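Local coordinates for protein oxaloacetate acetyl hydrolase (Cryphonectria parasitica, PDB 3LYE) that is a fungal enzyme of the phosphoenolpyruvate phosphomutase family, built on a parallel alpha/beta barrel of the TIM type and crystallised with bound calcium ions, at residues V140-D143 with E144-R148; L175-E178 with E179-R183; T261-R264 with L265-G269. All coordinates share one frame; numbering follows the deposited sequence.

How the contacts relate
All three contacts are local, each joining residues of one helix end, and none nests in or crosses another. Following the chain, contact 1 opens helix 142-158, which runs between barrel strands 119-122 and 164-169. Contact 2 comes next, turning the chain from the short helix 172-175 into helix 177-189. The centres of contacts 1 and 2 lie about 13 Å apart, and the two touch: Arg142 NH2 forms a 2.7 Å salt bridge with Glu182 OE1, and Val140 O probably accepts a hydrogen bond from Arg183 NH2. Contact 3 stands alone at the end of helix 251-268, its centre about 50 Å from either of the others, where the helix reaches a neighbouring subunit.

Contact 1 (V140-D143 with E144-R148); sequences VSRD and EYLVR
Ser141 and Glu144 begin helix 142-158 as a capping box, a worked example of how side chains replace the hydrogen-bond partners that a first helical turn lacks. Glu144 N gives its proton to Ser141 OG at 3.1 Å, although the hydroxyl is crowded in the model and its place is less sure. The serine brings the oxygen over its own backbone, chi1 70°. In return Glu144 stretches back along the chain, and its OE2 receives Ser141 N at 3.1 Å in a nearly straight bond of 169°. That donor arrives well above the carboxylate plane, 44° out of it.

Tyr145 N takes up the first regular helical bond, to Ser141 O at 2.9 Å. Its CB lies 4.0 Å from Val140 CG2, a methyl folded back from the residue before the cap onto the first turn, while the tyrosine ring leads away toward the loop at Asp124. Leu146 N then binds Arg142 O at 3.0 Å, and its branch carbon CG rests against the same carbonyl. The polar end of Arg142 turns elsewhere: its NH2 forms salt bridges with Glu182 and Glu179 of helix 177-189. Val147 continues the pattern, its N 3.1 Å from Asp143 O, and its side chain packs on Gly300 of a second subunit.

In Arg148, one turn beyond Glu144, a bend at the second and third torsions brings the end back toward the helix start. Its NH2 is held by the carbonyls of Glu123 and Gln125, in the chain following barrel strand 119-122, which helps to hold the guanidinium beside Val140. The valine meets it from the opposite direction with both methyls: Val140 CG1 lies 3.8 Å from Arg148 NH1, and CG2 sits 4.1 Å above the guanidinium plane, offset toward its rim.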
# COMPACT_ATOMS: atom_id res chain seq x y z
N VAL A 140 15.72 -25.20 7.47
CA VAL A 140 17.03 -24.67 7.78
C VAL A 140 17.57 -25.45 8.96
O VAL A 140 16.88 -26.29 9.54
CB VAL A 140 16.99 -23.16 8.12
CG1 VAL A 140 16.50 -22.33 6.93
CG2 VAL A 140 16.12 -22.90 9.36
N SER A 141 18.83 -25.22 9.31
CA SER A 141 19.41 -25.90 10.43
C SER A 141 18.72 -25.49 11.74
O SER A 141 18.06 -24.46 11.83
CB SER A 141 20.89 -25.56 10.53
OG SER A 141 21.06 -24.23 10.92
N ARG A 142 18.90 -26.29 12.78
CA ARG A 142 18.29 -25.99 14.05
C ARG A 142 18.76 -24.62 14.54
O ARG A 142 17.96 -23.78 14.98
CB ARG A 142 18.62 -27.08 15.07
CG ARG A 142 17.80 -26.92 16.31
CD ARG A 142 18.07 -27.98 17.34
NE ARG A 142 17.86 -29.35 16.88
CZ ARG A 142 18.24 -30.40 17.59
NH1 ARG A 142 18.83 -30.22 18.76
NH2 ARG A 142 18.06 -31.63 17.14
N ASP A 143 20.06 -24.37 14.44
CA ASP A 143 20.59 -23.08 14.89
C ASP A 143 20.00 -21.91 14.08
O ASP A 143 19.69 -20.88 14.64
CB ASP A 143 22.10 -23.09 14.76
CG ASP A 143 22.80 -23.72 15.98
OD1 ASP A 143 24.01 -23.98 15.84
OD2 ASP A 143 22.17 -23.96 17.04
N GLU A 144 19.89 -22.05 12.76
CA GLU A 144 19.33 -20.99 11.92
C GLU A 144 17.88 -20.72 12.30
O GLU A 144 17.41 -19.59 12.27
CB GLU A 144 19.41 -21.37 10.45
CG GLU A 144 20.79 -21.58 9.86
CD GLU A 144 20.71 -21.95 8.37
OE1 GLU A 144 20.57 -21.01 7.56
OE2 GLU A 144 20.75 -23.15 8.00
N TYR A 145 17.15 -21.78 12.64
CA TYR A 145 15.77 -21.60 13.05
C TYR A 145 15.68 -20.85 14.38
O TYR A 145 14.86 -19.96 14.55
CB TYR A 145 15.11 -22.95 13.20
CG TYR A 145 13.74 -22.97 13.79
CD1 TYR A 145 12.72 -22.19 13.25
CD2 TYR A 145 13.43 -23.83 14.83
CE1 TYR A 145 11.44 -22.26 13.76
CE2 TYR A 145 12.15 -23.91 15.32
CZ TYR A 145 11.16 -23.13 14.79
OH TYR A 145 9.90 -23.25 15.29
N LEU A 146 16.56 -21.19 15.31
CA LEU A 146 16.56 -20.54 16.62
C LEU A 146 16.92 -19.07 16.51
O LEU A 146 16.48 -18.29 17.35
CB LEU A 146 17.41 -21.29 17.62
CG LEU A 146 16.92 -22.70 17.89
CD1 LEU A 146 17.92 -23.44 18.77
CD2 LEU A 146 15.55 -22.69 18.51
N VAL A 147 17.69 -18.68 15.49
CA VAL A 147 18.01 -17.27 15.26
C VAL A 147 16.65 -16.56 15.01
O VAL A 147 16.41 -15.46 15.51
CB VAL A 147 18.95 -17.08 14.05
CG1 VAL A 147 18.99 -15.63 13.64
CG2 VAL A 147 20.33 -17.55 14.40
N ARG A 148 15.78 -17.17 14.21
CA ARG A 148 14.47 -16.58 13.93
C ARG A 148 13.64 -16.49 15.21
O ARG A 148 13.07 -15.43 15.54
CB ARG A 148 13.72 -17.37 12.80
CG ARG A 148 14.69 -17.53 11.56
CD ARG A 148 14.33 -17.49 10.09
NE ARG A 148 13.78 -18.71 9.72
CZ ARG A 148 13.69 -19.37 8.53
NH1 ARG A 148 14.42 -19.20 7.40
NH2 ARG A 148 12.89 -20.40 8.61

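Contact 2 (L175-E178 with E179-R183); sequences LGYE and ECIER
Tyr177 and Ile181, one turn apart where helix 177-189 starts, meet in a CH-pi contact. Ile181 CG1 lies 3.9 Å from the centroid of the Tyr177 ring, 22° off its normal and shifted toward the rim. Across the helix, Leu175 and Glu179 run side by side, with Leu175 CB 3.6 Å from Glu179 CG. The leucine then crosses Arg183 at about a right angle, Leu175 CD1 reaching Arg183 NH2 at 3.7 Å.

In Glu179, CG stands opposite the backbone N (chi1 178°), and a bend at chi2 of 60° swings the carboxylate toward Arg183. There Glu179 OE1 accepts Arg183 NE at 2.7 Å through its anti lone pair, a salt bridge close to the guanidinium plane. Asp124 pairs with NH1 of the same arginine, and Glu179 OE2 with Arg142.

Gly176, the N-cap, has positive phi, a backbone shape in which a side chain would press on the preceding carbonyl; it lets the chain turn between two helices. Water 1 bridges this turn, donating to Leu175 O at 2.6 Å and accepting from Glu179 N at 3.0 Å. Farther out, helix 203-213 adds Ala208 and Ala212 against Tyr177. The like charges Glu178 OE1 and Glu182 OE2 stand 4.4 Å apart, a repulsion probably eased by the salt bridge of Glu182 OE1 to Arg142 and by water 2, which donates to Glu182 OE2 at 3.2 Å and weakly to Glu178 OE1.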
# COMPACT_ATOMS: atom_id res chain seq x y z
N LEU A 175 13.28 -34.74 8.16
CA LEU A 175 14.10 -35.10 9.31
C LEU A 175 13.49 -36.02 10.34
O LEU A 175 14.21 -36.60 11.14
CB LEU A 175 14.58 -33.82 9.99
CG LEU A 175 15.40 -32.94 9.05
CD1 LEU A 175 15.90 -31.65 9.74
CD2 LEU A 175 16.57 -33.74 8.49
N GLY A 176 12.17 -36.15 10.33
CA GLY A 176 11.50 -37.03 11.27
C GLY A 176 10.93 -36.42 12.52
O GLY A 176 11.16 -35.25 12.86
N TYR A 177 10.20 -37.26 13.23
CA TYR A 177 9.54 -36.88 14.46
C TYR A 177 10.46 -36.42 15.57
O TYR A 177 10.25 -35.34 16.12
CB TYR A 177 8.64 -38.02 14.88
CG TYR A 177 7.89 -37.81 16.15
CD1 TYR A 177 8.39 -38.28 17.34
CD2 TYR A 177 6.68 -37.14 16.17
CE1 TYR A 177 7.71 -38.11 18.50
CE2 TYR A 177 5.98 -36.97 17.35
CZ TYR A 177 6.52 -37.45 18.52
OH TYR A 177 5.87 -37.30 19.72
N GLU A 178 11.49 -37.19 15.89
CA GLU A 178 12.42 -36.82 16.96
C GLU A 178 12.99 -35.43 16.75
O GLU A 178 13.07 -34.66 17.69
CB GLU A 178 13.58 -37.82 17.07
CG GLU A 178 13.31 -39.07 17.87
CD GLU A 178 14.58 -39.91 18.04
OE1 GLU A 178 15.59 -39.38 18.58
OE2 GLU A 178 14.56 -41.10 17.63
N GLU A 179 13.43 -35.13 15.53
CA GLU A 179 13.99 -33.83 15.20
C GLU A 179 12.96 -32.73 15.47
O GLU A 179 13.30 -31.69 16.02
CB GLU A 179 14.44 -33.78 13.75
CG GLU A 179 14.99 -32.45 13.28
CD GLU A 179 16.21 -32.01 14.05
OE1 GLU A 179 16.49 -30.80 14.12
OE2 GLU A 179 16.92 -32.88 14.57
N CYS A 180 11.70 -32.98 15.13
CA CYS A 180 10.64 -32.00 15.35
C CYS A 180 10.51 -31.70 16.82
O CYS A 180 10.44 -30.55 17.22
CB CYS A 180 9.29 -32.49 14.85
SG CYS A 180 9.15 -32.48 13.07
N ILE A 181 10.49 -32.75 17.64
CA ILE A 181 10.36 -32.60 19.08
C ILE A 181 11.55 -31.83 19.66
O ILE A 181 11.37 -30.93 20.49
CB ILE A 181 10.23 -33.99 19.77
CG1 ILE A 181 8.95 -34.71 19.30
CG2 ILE A 181 10.18 -33.85 21.26
CD1 ILE A 181 7.66 -33.87 19.41
N GLU A 182 12.76 -32.14 19.21
CA GLU A 182 13.93 -31.43 19.72
C GLU A 182 13.89 -29.96 19.29
O GLU A 182 14.30 -29.07 20.05
CB GLU A 182 15.21 -32.15 19.29
CG GLU A 182 15.28 -33.60 19.81
CD GLU A 182 16.60 -34.28 19.55
OE1 GLU A 182 17.45 -33.67 18.86
OE2 GLU A 182 16.80 -35.42 20.02
N ARG A 183 13.41 -29.68 18.09
CA ARG A 183 13.33 -28.29 17.62
C ARG A 183 12.32 -27.49 18.42
O ARG A 183 12.53 -26.33 18.73
CB ARG A 183 12.94 -28.22 16.16
CG ARG A 183 14.06 -28.55 15.26
CD ARG A 183 13.71 -28.53 13.77
NE ARG A 183 14.93 -28.82 13.04
CZ ARG A 183 15.44 -28.10 12.04
NH1 ARG A 183 14.80 -27.06 11.54
NH2 ARG A 183 16.60 -28.46 11.51
O HOH W 1 13.97 -37.35 13.63
O HOH W 2 14.53 -37.37 21.19

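Contact 3 (T261-R264 with L265-G269); sequences TLVR and LRDHG
Thr261 O, Leu262 O and Val263 O accept the amides of Leu265, Arg266 and Asp267, each at 2.9 Å, in the last regular turns of helix 251-268. The helix then illustrates a common way of ending: Gly269 leaves helical geometry with positive phi, and the bonding becomes forked. Arg264 O receives His268 N at 2.8 Å and, weakly, Gly269 N at 3.4 Å, while Gly269 N makes its stronger bond to Leu265 O within the same turn. His268 also lays its CB against Arg264 O.

Among the side chains, Val263, Arg266 and Asp267 gather on one side of the helix. Val263 and Asp267 lie side by side and point the same way, so that Val263 CG1 touches Asp267 OD2 at 3.7 Å. Val263 CG2, meanwhile, lies loosely over one face of the Arg266 guanidinium. Arg266 bends at chi3 (66°), which turns its guanidinium edge to the carboxylate of its own neighbour in sequence. NE of Arg266 meets OD1 of Asp267 at 3.0 Å in a nearly straight hydrogen bond, part of a salt bridge, that reaches OD1 from above the carboxylate plane, and NH2 adds a weaker bond to OD2. The pair of bonds to Asp267 probably limits the rotation of the guanidinium.

Leu262 and Leu265 touch through their CD2 methyls at 4.3 Å and face another subunit of the tetramer, where Leu44 packs on Leu262 and Phe246 on Leu265. This embrace is consistent with the helix exchange between subunits known in this superfamily. Arg264 instead turns to its own chain, NH1 binding Val271 O just beyond the helix. The guanidinium of Arg266 also reaches across the interface, where its NH1 donates to the backbone oxygen of Leu44 of the neighbouring subunit.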
# COMPACT_ATOMS: atom_id res chain seq x y z
N THR A 261 -21.47 -20.91 -9.31
CA THR A 261 -22.30 -19.78 -9.70
C THR A 261 -21.93 -19.25 -11.06
O THR A 261 -22.77 -18.96 -11.91
CB THR A 261 -22.23 -18.67 -8.66
OG1 THR A 261 -22.77 -19.15 -7.42
CG2 THR A 261 -23.00 -17.46 -9.11
N LEU A 262 -20.63 -19.09 -11.29
CA LEU A 262 -20.16 -18.57 -12.57
C LEU A 262 -20.44 -19.54 -13.72
O LEU A 262 -20.67 -19.11 -14.85
CB LEU A 262 -18.69 -18.15 -12.46
CG LEU A 262 -18.43 -16.94 -11.58
CD1 LEU A 262 -16.93 -16.67 -11.64
CD2 LEU A 262 -19.26 -15.76 -12.07
N VAL A 263 -20.43 -20.84 -13.45
CA VAL A 263 -20.75 -21.83 -14.49
C VAL A 263 -22.23 -21.61 -14.86
O VAL A 263 -22.61 -21.66 -16.02
CB VAL A 263 -20.49 -23.28 -14.01
CG1 VAL A 263 -21.22 -24.29 -14.89
CG2 VAL A 263 -19.01 -23.56 -14.01
N ARG A 264 -23.08 -21.40 -13.86
CA ARG A 264 -24.51 -21.14 -14.09
C ARG A 264 -24.66 -19.86 -14.91
O ARG A 264 -25.47 -19.81 -15.83
CB ARG A 264 -25.26 -21.02 -12.77
CG ARG A 264 -26.76 -20.88 -12.90
CD ARG A 264 -27.39 -20.64 -11.54
NE ARG A 264 -27.04 -21.73 -10.65
CZ ARG A 264 -26.41 -21.66 -9.48
NH1 ARG A 264 -26.08 -20.52 -8.88
NH2 ARG A 264 -26.17 -22.79 -8.86
N LEU A 265 -23.93 -18.81 -14.59
CA LEU A 265 -24.05 -17.58 -15.36
C LEU A 265 -23.60 -17.82 -16.80
O LEU A 265 -24.26 -17.41 -17.75
CB LEU A 265 -23.20 -16.48 -14.74
CG LEU A 265 -23.12 -15.17 -15.52
CD1 LEU A 265 -24.51 -14.60 -15.67
CD2 LEU A 265 -22.20 -14.25 -14.79
N ARG A 266 -22.50 -18.53 -16.97
CA ARG A 266 -21.99 -18.77 -18.30
C ARG A 266 -22.91 -19.59 -19.18
O ARG A 266 -23.13 -19.26 -20.34
CB ARG A 266 -20.64 -19.53 -18.19
CG ARG A 266 -19.92 -19.72 -19.54
CD ARG A 266 -18.68 -20.60 -19.43
NE ARG A 266 -19.09 -21.95 -19.09
CZ ARG A 266 -18.31 -22.89 -18.58
NH1 ARG A 266 -17.01 -22.66 -18.34
NH2 ARG A 266 -18.85 -24.07 -18.31
N ASP A 267 -23.48 -20.63 -18.59
CA ASP A 267 -24.33 -21.55 -19.34
C ASP A 267 -25.82 -21.33 -19.33
O ASP A 267 -26.51 -21.82 -20.23
CB ASP A 267 -24.03 -22.97 -18.82
CG ASP A 267 -22.60 -23.42 -19.11
OD1 ASP A 267 -21.91 -22.75 -19.91
OD2 ASP A 267 -22.16 -24.42 -18.51
N HIS A 268 -26.31 -20.56 -18.37
CA HIS A 268 -27.74 -20.29 -18.24
C HIS A 268 -28.11 -18.83 -18.24
O HIS A 268 -29.30 -18.52 -18.26
CB HIS A 268 -28.31 -21.03 -17.03
CG HIS A 268 -28.15 -22.51 -17.11
ND1 HIS A 268 -28.91 -23.29 -17.94
CD2 HIS A 268 -27.26 -23.34 -16.52
CE1 HIS A 268 -28.53 -24.55 -17.83
NE2 HIS A 268 -27.53 -24.61 -16.97
N GLY A 269 -27.13 -17.93 -18.13
CA GLY A 269 -27.45 -16.52 -18.18
C GLY A 269 -28.03 -15.85 -16.97
O GLY A 269 -28.57 -14.75 -17.10